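PDB 4WV3: anthranilate-CoA ligase from Stigmatella aurantiaca, which belongs to the ANL superfamily of AMP-binding enzymes, with a large N-terminal and a smaller C-terminal domain. Local coordinates for residues T92-L103 and F117-L128. Numbering follows the deposited sequence.
Sequences TLLKPPEYEYIL and FLPLIESIRGNL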
ATOM      1  N   THR A  92      11.215  -4.665   0.443  1.00 19.32           N
ATOM      2  CA  THR A  92      12.552  -4.588  -0.133  1.00 19.93           C
ATOM      3  C   THR A  92      13.535  -3.798   0.742  1.00 26.90           C
ATOM      4  O   THR A  92      14.743  -4.045   0.709  1.00 27.13           O
ATOM      5  CB  THR A  92      12.495  -4.035  -1.586  1.00 19.51           C
ATOM      6  OG1 THR A  92      12.862  -5.069  -2.508  1.00 28.69           O
ATOM      7  CG2 THR A  92      13.416  -2.838  -1.779  1.00 29.52           C
ATOM      8  N   LEU A  93      13.016  -2.870   1.540  1.00 21.96           N
ATOM      9  CA  LEU A  93      13.862  -2.054   2.410  1.00 20.34           C
ATOM     10  C   LEU A  93      14.090  -2.448   3.869  1.00 23.65           C
ATOM     11  O   LEU A  93      14.359  -1.591   4.711  1.00 18.96           O
ATOM     12  CB  LEU A  93      13.487  -0.572   2.309  1.00 24.92           C
ATOM     13  CG  LEU A  93      13.792   0.182   1.011  1.00 30.42           C
ATOM     14  CD1 LEU A  93      15.065  -0.343   0.354  1.00 29.81           C
ATOM     15  CD2 LEU A  93      12.610   0.139   0.051  1.00 28.55           C
ATOM     16  N   LEU A  94      13.994  -3.739   4.167  1.00 24.27           N
ATOM     17  CA  LEU A  94      14.244  -4.219   5.524  1.00 23.41           C
ATOM     18  C   LEU A  94      15.650  -4.606   5.971  1.00 24.69           C
ATOM     19  O   LEU A  94      16.583  -4.650   5.169  1.00 25.65           O
ATOM     20  CB  LEU A  94      13.296  -5.407   5.710  1.00 21.38           C
ATOM     21  CG  LEU A  94      11.795  -5.121   5.703  1.00 21.02           C
ATOM     22  CD1 LEU A  94      11.011  -6.383   6.028  1.00 17.72           C
ATOM     23  CD2 LEU A  94      11.451  -4.006   6.676  1.00 20.40           C
ATOM     24  N   LYS A  95      15.784  -4.886   7.264  1.00 28.13           N
ATOM     25  CA  LYS A  95      17.050  -5.305   7.853  1.00 28.02           C
ATOM     26  C   LYS A  95      17.133  -6.828   7.885  1.00 25.63           C
ATOM     27  O   LYS A  95      16.104  -7.503   7.886  1.00 30.31           O
ATOM     28  CB  LYS A  95      17.172  -4.748   9.274  1.00 33.95           C
ATOM     29  CG  LYS A  95      17.122  -3.234   9.355  1.00 31.76           C
ATOM     30  CD  LYS A  95      18.313  -2.606   8.653  1.00 28.49           C
ATOM     31  CE  LYS A  95      18.206  -1.093   8.652  1.00 40.45           C
ATOM     32  NZ  LYS A  95      18.056  -0.550  10.030  1.00 47.65           N
ATOM     33  N   PRO A  96      18.361  -7.375   7.904  1.00 25.68           N
ATOM     34  CA  PRO A  96      18.569  -8.827   8.008  1.00 26.45           C
ATOM     35  C   PRO A  96      17.830  -9.529   9.166  1.00 26.09           C
ATOM     36  O   PRO A  96      17.358 -10.647   8.953  1.00 21.90           O
ATOM     37  CB  PRO A  96      20.090  -8.954   8.169  1.00 27.48           C
ATOM     38  CG  PRO A  96      20.630  -7.755   7.480  1.00 25.59           C
ATOM     39  CD  PRO A  96      19.632  -6.652   7.714  1.00 25.49           C
ATOM     40  N   PRO A  97      17.739  -8.909  10.363  1.00 27.01           N
ATOM     41  CA  PRO A  97      16.933  -9.589  11.385  1.00 20.48           C
ATOM     42  C   PRO A  97      15.456  -9.640  11.014  1.00 25.75           C
ATOM     43  O   PRO A  97      14.773 -10.614  11.335  1.00 22.89           O
ATOM     44  CB  PRO A  97      17.121  -8.706  12.622  1.00 14.49           C
ATOM     45  CG  PRO A  97      18.410  -8.017  12.400  1.00 17.73           C
ATOM     46  CD  PRO A  97      18.462  -7.756  10.931  1.00 21.45           C
ATOM     47  N   GLU A  98      14.974  -8.596  10.348  1.00 26.68           N
ATOM     48  CA  GLU A  98      13.579  -8.530   9.932  1.00 23.98           C
ATOM     49  C   GLU A  98      13.275  -9.586   8.875  1.00 21.86           C
ATOM     50  O   GLU A  98      12.181 -10.151   8.846  1.00 22.69           O
ATOM     51  CB  GLU A  98      13.241  -7.135   9.410  1.00 26.63           C
ATOM     52  CG  GLU A  98      13.345  -6.044  10.462  1.00 35.70           C
ATOM     53  CD  GLU A  98      13.122  -4.659   9.888  1.00 45.37           C
ATOM     54  OE1 GLU A  98      13.854  -4.278   8.951  1.00 39.51           O
ATOM     55  OE2 GLU A  98      12.213  -3.954  10.375  1.00 55.85           O
ATOM     56  N   TYR A  99      14.249  -9.848   8.010  1.00 19.27           N
ATOM     57  CA  TYR A  99      14.116 -10.892   7.000  1.00 20.89           C
ATOM     58  C   TYR A  99      14.175 -12.271   7.643  1.00 25.15           C
ATOM     59  O   TYR A  99      13.527 -13.209   7.180  1.00 20.56           O
ATOM     60  CB  TYR A  99      15.215 -10.765   5.944  1.00 21.00           C
ATOM     61  CG  TYR A  99      15.022  -9.606   4.994  1.00 28.37           C
ATOM     62  CD1 TYR A  99      13.758  -9.269   4.529  1.00 22.76           C
ATOM     63  CD2 TYR A  99      16.104  -8.850   4.565  1.00 27.68           C
ATOM     64  CE1 TYR A  99      13.577  -8.211   3.660  1.00 19.35           C
ATOM     65  CE2 TYR A  99      15.933  -7.788   3.696  1.00 29.69           C
ATOM     66  CZ  TYR A  99      14.668  -7.473   3.247  1.00 20.53           C
ATOM     67  OH  TYR A  99      14.493  -6.418   2.384  1.00 27.23           O
ATOM     68  N   GLU A 100      14.957 -12.386   8.712  1.00 23.23           N
ATOM     69  CA  GLU A 100      15.115 -13.653   9.415  1.00 19.34           C
ATOM     70  C   GLU A 100      13.817 -14.066  10.098  1.00 16.03           C
ATOM     71  O   GLU A 100      13.452 -15.243  10.095  1.00 14.23           O
ATOM     72  CB  GLU A 100      16.244 -13.563  10.442  1.00 22.91           C
ATOM     73  CG  GLU A 100      16.499 -14.862  11.188  1.00 30.32           C
ATOM     74  CD  GLU A 100      17.444 -14.689  12.360  1.00 36.11           C
ATOM     75  OE1 GLU A 100      18.582 -14.219  12.147  1.00 33.86           O
ATOM     76  OE2 GLU A 100      17.043 -15.017  13.496  1.00 36.01           O
ATOM     77  N   TYR A 101      13.123 -13.095  10.683  1.00 16.58           N
ATOM     78  CA  TYR A 101      11.841 -13.357  11.328  1.00 17.94           C
ATOM     79  C   TYR A 101      10.810 -13.848  10.320  1.00 18.35           C
ATOM     80  O   TYR A 101      10.139 -14.853  10.550  1.00 19.11           O
ATOM     81  CB  TYR A 101      11.319 -12.105  12.034  1.00 18.68           C
ATOM     82  CG  TYR A 101       9.911 -12.258  12.567  1.00 23.42           C
ATOM     83  CD1 TYR A 101       9.668 -12.926  13.761  1.00 22.38           C
ATOM     84  CD2 TYR A 101       8.823 -11.736  11.877  1.00 16.99           C
ATOM     85  CE1 TYR A 101       8.384 -13.071  14.253  1.00 24.62           C
ATOM     86  CE2 TYR A 101       7.535 -11.878  12.360  1.00 27.46           C
ATOM     87  CZ  TYR A 101       7.321 -12.545  13.548  1.00 28.10           C
ATOM     88  OH  TYR A 101       6.041 -12.688  14.034  1.00 35.50           O
ATOM     89  N   ILE A 102      10.691 -13.131   9.208  1.00 17.48           N
ATOM     90  CA  ILE A 102       9.709 -13.453   8.178  1.00 18.76           C
ATOM     91  C   ILE A 102       9.898 -14.855   7.604  1.00 13.64           C
ATOM     92  O   ILE A 102       8.961 -15.653   7.574  1.00 15.38           O
ATOM     93  CB  ILE A 102       9.740 -12.420   7.030  1.00 16.71           C
ATOM     94  CG1 ILE A 102       9.264 -11.056   7.533  1.00 11.49           C
ATOM     95  CG2 ILE A 102       8.878 -12.884   5.866  1.00 12.90           C
ATOM     96  CD1 ILE A 102       9.336  -9.962   6.493  1.00 14.34           C
ATOM     97  N   LEU A 103      11.115 -15.155   7.163  1.00 14.74           N
ATOM     98  CA  LEU A 103      11.406 -16.436   6.526  1.00 16.73           C
ATOM     99  C   LEU A 103      11.230 -17.623   7.471  1.00 17.62           C
ATOM    100  O   LEU A 103      10.860 -18.716   7.042  1.00 19.66           O
ATOM    101  CB  LEU A 103      12.814 -16.431   5.928  1.00 14.86           C
ATOM    102  CG  LEU A 103      13.027 -15.422   4.798  1.00 16.88           C
ATOM    103  CD1 LEU A 103      14.431 -15.535   4.225  1.00 17.71           C
ATOM    104  CD2 LEU A 103      11.980 -15.613   3.711  1.00 13.82           C
ATOM    105  N   PHE A 117      20.081  -7.970  -2.622  1.00 32.11           N
ATOM    106  CA  PHE A 117      19.566  -8.285  -1.295  1.00 31.58           C
ATOM    107  C   PHE A 117      20.178  -9.593  -0.805  1.00 32.77           C
ATOM    108  O   PHE A 117      19.988  -9.993   0.345  1.00 33.74           O
ATOM    109  CB  PHE A 117      18.042  -8.412  -1.335  1.00 27.17           C
ATOM    110  CG  PHE A 117      17.347  -7.212  -1.909  1.00 23.14           C
ATOM    111  CD1 PHE A 117      17.625  -5.940  -1.438  1.00 26.01           C
ATOM    112  CD2 PHE A 117      16.419  -7.357  -2.927  1.00 23.45           C
ATOM    113  CE1 PHE A 117      16.985  -4.835  -1.967  1.00 20.87           C
ATOM    114  CE2 PHE A 117      15.777  -6.257  -3.462  1.00 27.71           C
ATOM    115  CZ  PHE A 117      16.062  -4.994  -2.981  1.00 26.19           C
ATOM    116  N   LEU A 118      20.911 -10.253  -1.698  1.00 29.67           N
ATOM    117  CA  LEU A 118      21.566 -11.531  -1.410  1.00 34.29           C
ATOM    118  C   LEU A 118      22.462 -11.558  -0.157  1.00 39.59           C
ATOM    119  O   LEU A 118      22.413 -12.525   0.605  1.00 46.16           O
ATOM    120  CB  LEU A 118      22.343 -12.024  -2.638  1.00 31.80           C
ATOM    121  CG  LEU A 118      22.868 -13.460  -2.611  1.00 36.27           C
ATOM    122  CD1 LEU A 118      21.743 -14.432  -2.299  1.00 29.60           C
ATOM    123  CD2 LEU A 118      23.522 -13.812  -3.936  1.00 34.30           C
ATOM    124  N   PRO A 119      23.291 -10.517   0.059  1.00 38.89           N
ATOM    125  CA  PRO A 119      24.105 -10.575   1.281  1.00 36.86           C
ATOM    126  C   PRO A 119      23.286 -10.334   2.547  1.00 36.31           C
ATOM    127  O   PRO A 119      23.710 -10.716   3.638  1.00 34.39           O
ATOM    128  CB  PRO A 119      25.124  -9.447   1.080  1.00 33.26           C
ATOM    129  CG  PRO A 119      24.475  -8.511   0.128  1.00 45.55           C
ATOM    130  CD  PRO A 119      23.649  -9.360  -0.784  1.00 35.65           C
ATOM    131  N   LEU A 120      22.122  -9.710   2.394  1.00 39.92           N
ATOM    132  CA  LEU A 120      21.234  -9.439   3.521  1.00 35.55           C
ATOM    133  C   LEU A 120      20.558 -10.717   4.019  1.00 36.08           C
ATOM    134  O   LEU A 120      20.010 -10.752   5.120  1.00 48.93           O
ATOM    135  CB  LEU A 120      20.189  -8.390   3.133  1.00 44.42           C
ATOM    136  CG  LEU A 120      20.278  -7.053   3.874  1.00 40.75           C
ATOM    137  CD1 LEU A 120      21.698  -6.505   3.827  1.00 35.70           C
ATOM    138  CD2 LEU A 120      19.286  -6.040   3.312  1.00 28.54           C
ATOM    139  N   ILE A 121      20.609 -11.759   3.193  1.00 37.89           N
ATOM    140  CA  ILE A 121      20.057 -13.071   3.529  1.00 31.70           C
ATOM    141  C   ILE A 121      21.204 -14.030   3.854  1.00 31.66           C
ATOM    142  O   ILE A 121      21.061 -14.955   4.658  1.00 39.36           O
ATOM    143  CB  ILE A 121      19.176 -13.625   2.368  1.00 30.41           C
ATOM    144  CG1 ILE A 121      17.739 -13.106   2.476  1.00 25.75           C
ATOM    145  CG2 ILE A 121      19.154 -15.149   2.349  1.00 32.88           C
ATOM    146  CD1 ILE A 121      17.581 -11.634   2.180  1.00 31.42           C
ATOM    147  N   GLU A 122      22.356 -13.777   3.241  1.00 31.84           N
ATOM    148  CA  GLU A 122      23.543 -14.606   3.428  1.00 36.02           C
ATOM    149  C   GLU A 122      24.015 -14.621   4.883  1.00 33.82           C
ATOM    150  O   GLU A 122      24.575 -15.611   5.352  1.00 40.14           O
ATOM    151  CB  GLU A 122      24.668 -14.116   2.512  1.00 34.08           C
ATOM    152  CG  GLU A 122      25.354 -15.213   1.710  1.00 39.83           C
ATOM    153  CD  GLU A 122      25.832 -14.730   0.351  1.00 48.13           C
ATOM    154  OE1 GLU A 122      26.657 -13.792   0.299  1.00 55.09           O
ATOM    155  OE2 GLU A 122      25.375 -15.287  -0.668  1.00 50.24           O
ATOM    156  N   SER A 123      23.775 -13.523   5.594  1.00 30.46           N
ATOM    157  CA  SER A 123      24.234 -13.387   6.974  1.00 35.69           C
ATOM    158  C   SER A 123      23.229 -13.936   7.986  1.00 33.55           C
ATOM    159  O   SER A 123      23.495 -13.952   9.188  1.00 40.63           O
ATOM    160  CB  SER A 123      24.555 -11.924   7.293  1.00 36.46           C
ATOM    161  OG  SER A 123      23.389 -11.121   7.239  1.00 36.31           O
ATOM    162  N   ILE A 124      22.075 -14.380   7.497  1.00 31.55           N
ATOM    163  CA  ILE A 124      21.049 -14.963   8.357  1.00 31.74           C
ATOM    164  C   ILE A 124      20.726 -16.383   7.905  1.00 27.38           C
ATOM    165  O   ILE A 124      19.785 -17.004   8.398  1.00 28.40           O
ATOM    166  CB  ILE A 124      19.753 -14.125   8.350  1.00 35.45           C
ATOM    167  CG1 ILE A 124      19.089 -14.178   6.972  1.00 31.40           C
ATOM    168  CG2 ILE A 124      20.043 -12.689   8.757  1.00 28.24           C
ATOM    169  CD1 ILE A 124      17.883 -13.274   6.831  1.00 37.71           C
ATOM    170  N   ARG A 125      21.524 -16.884   6.966  1.00 30.01           N
ATOM    171  CA  ARG A 125      21.310 -18.195   6.358  1.00 36.61           C
ATOM    172  C   ARG A 125      21.292 -19.328   7.384  1.00 37.22           C
ATOM    173  O   ARG A 125      20.435 -20.212   7.328  1.00 35.33           O
ATOM    174  CB  ARG A 125      22.395 -18.464   5.314  1.00 36.27           C
ATOM    175  CG  ARG A 125      21.874 -18.901   3.954  1.00 33.80           C
ATOM    176  CD  ARG A 125      21.043 -20.164   4.063  1.00 34.82           C
ATOM    177  NE  ARG A 125      20.821 -20.788   2.763  1.00 25.73           N
ATOM    178  CZ  ARG A 125      20.130 -21.909   2.588  1.00 36.42           C
ATOM    179  NH1 ARG A 125      19.594 -22.524   3.632  1.00 39.12           N
ATOM    180  NH2 ARG A 125      19.975 -22.413   1.371  1.00 33.37           N
ATOM    181  N   GLY A 126      22.242 -19.297   8.312  1.00 34.21           N
ATOM    182  CA  GLY A 126      22.361 -20.331   9.323  1.00 32.03           C
ATOM    183  C   GLY A 126      21.159 -20.424  10.243  1.00 41.20           C
ATOM    184  O   GLY A 126      20.847 -21.498  10.758  1.00 46.53           O
ATOM    185  N   ASN A 127      20.480 -19.301  10.448  1.00 33.46           N
ATOM    186  CA  ASN A 127      19.327 -19.257  11.341  1.00 33.57           C
ATOM    187  C   ASN A 127      18.024 -19.643  10.647  1.00 32.04           C
ATOM    188  O   ASN A 127      16.939 -19.442  11.191  1.00 30.31           O
ATOM    189  CB  ASN A 127      19.191 -17.870  11.972  1.00 37.14           C
ATOM    190  CG  ASN A 127      20.482 -17.389  12.599  1.00 39.01           C
ATOM    191  OD1 ASN A 127      21.572 -17.744  12.150  1.00 37.22           O
ATOM    192  ND2 ASN A 127      20.367 -16.577  13.645  1.00 38.00           N
ATOM    193  N   LEU A 128      18.137 -20.197   9.446  1.00 29.68           N
ATOM    194  CA  LEU A 128      16.970 -20.618   8.680  1.00 23.94           C
ATOM    195  C   LEU A 128      17.088 -22.088   8.293  1.00 26.54           C
ATOM    196  O   LEU A 128      17.517 -22.410   7.185  1.00 22.05           O
ATOM    197  CB  LEU A 128      16.813 -19.752   7.432  1.00 20.73           C
ATOM    198  CG  LEU A 128      16.661 -18.254   7.701  1.00 24.49           C
ATOM    199  CD1 LEU A 128      16.621 -17.475   6.399  1.00 23.19           C
ATOM    200  CD2 LEU A 128      15.414 -17.984   8.533  1.00 20.59           C
TER
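P96 and L120 meet where helix 96-103 passes over helix 118-122, the axes of these segments 9.2 Å apart at closest and crossing at -69°; CA atoms come nearest at this pair, 5.3 Å. Both helices belong to the alpha/beta layer of the AMP-binding fold: each follows a strand of one parallel five-stranded sheet, 86-89 and 110-114, and strand 110-114 links them. Their interface buries 633 Å² and contains no cross-segment hydrogen bond, so it is held mainly by apolar packing. The P96 ring lies obliquely over the L120 side chain, CG to CG 3.7 Å, while P96 CB also rests against the L120 carbonyl oxygen. The CD2 branch of L120 turns to Y99, meeting the ring edge at CE2, 3.8 Å away and in the ring plane. I121 CD1 approaches the same ring obliquely at CD2. The hydroxyl of Y99 is hydrogen-bonded to the backbone, receiving the N-H of L94 and pairing with N91 O, which ties the ring to the loop before the helix. Just past the end of helix 118-122, I124 fits against P96 and E100. Its CG1 stands between backbone N and carbonyl carbon (chi1 67°), sending CD1 to Y99 CB at 3.8 Å, while CG2 packs on P96 CB at the same distance. Farther along, L103 CD1 meets L128 CD1 at 3.6 Å, and L103 and I121 both touch L111 of strand 110-114, evidence that this end is packed onto the sheet. At the more exposed margin, E100 extends with CG anti to its backbone N and is salt-bridged through OE2 to R104. Its carboxylate plane is turned 50° from the N127 amide, and E100 CD lies 3.6 Å from N127 CB.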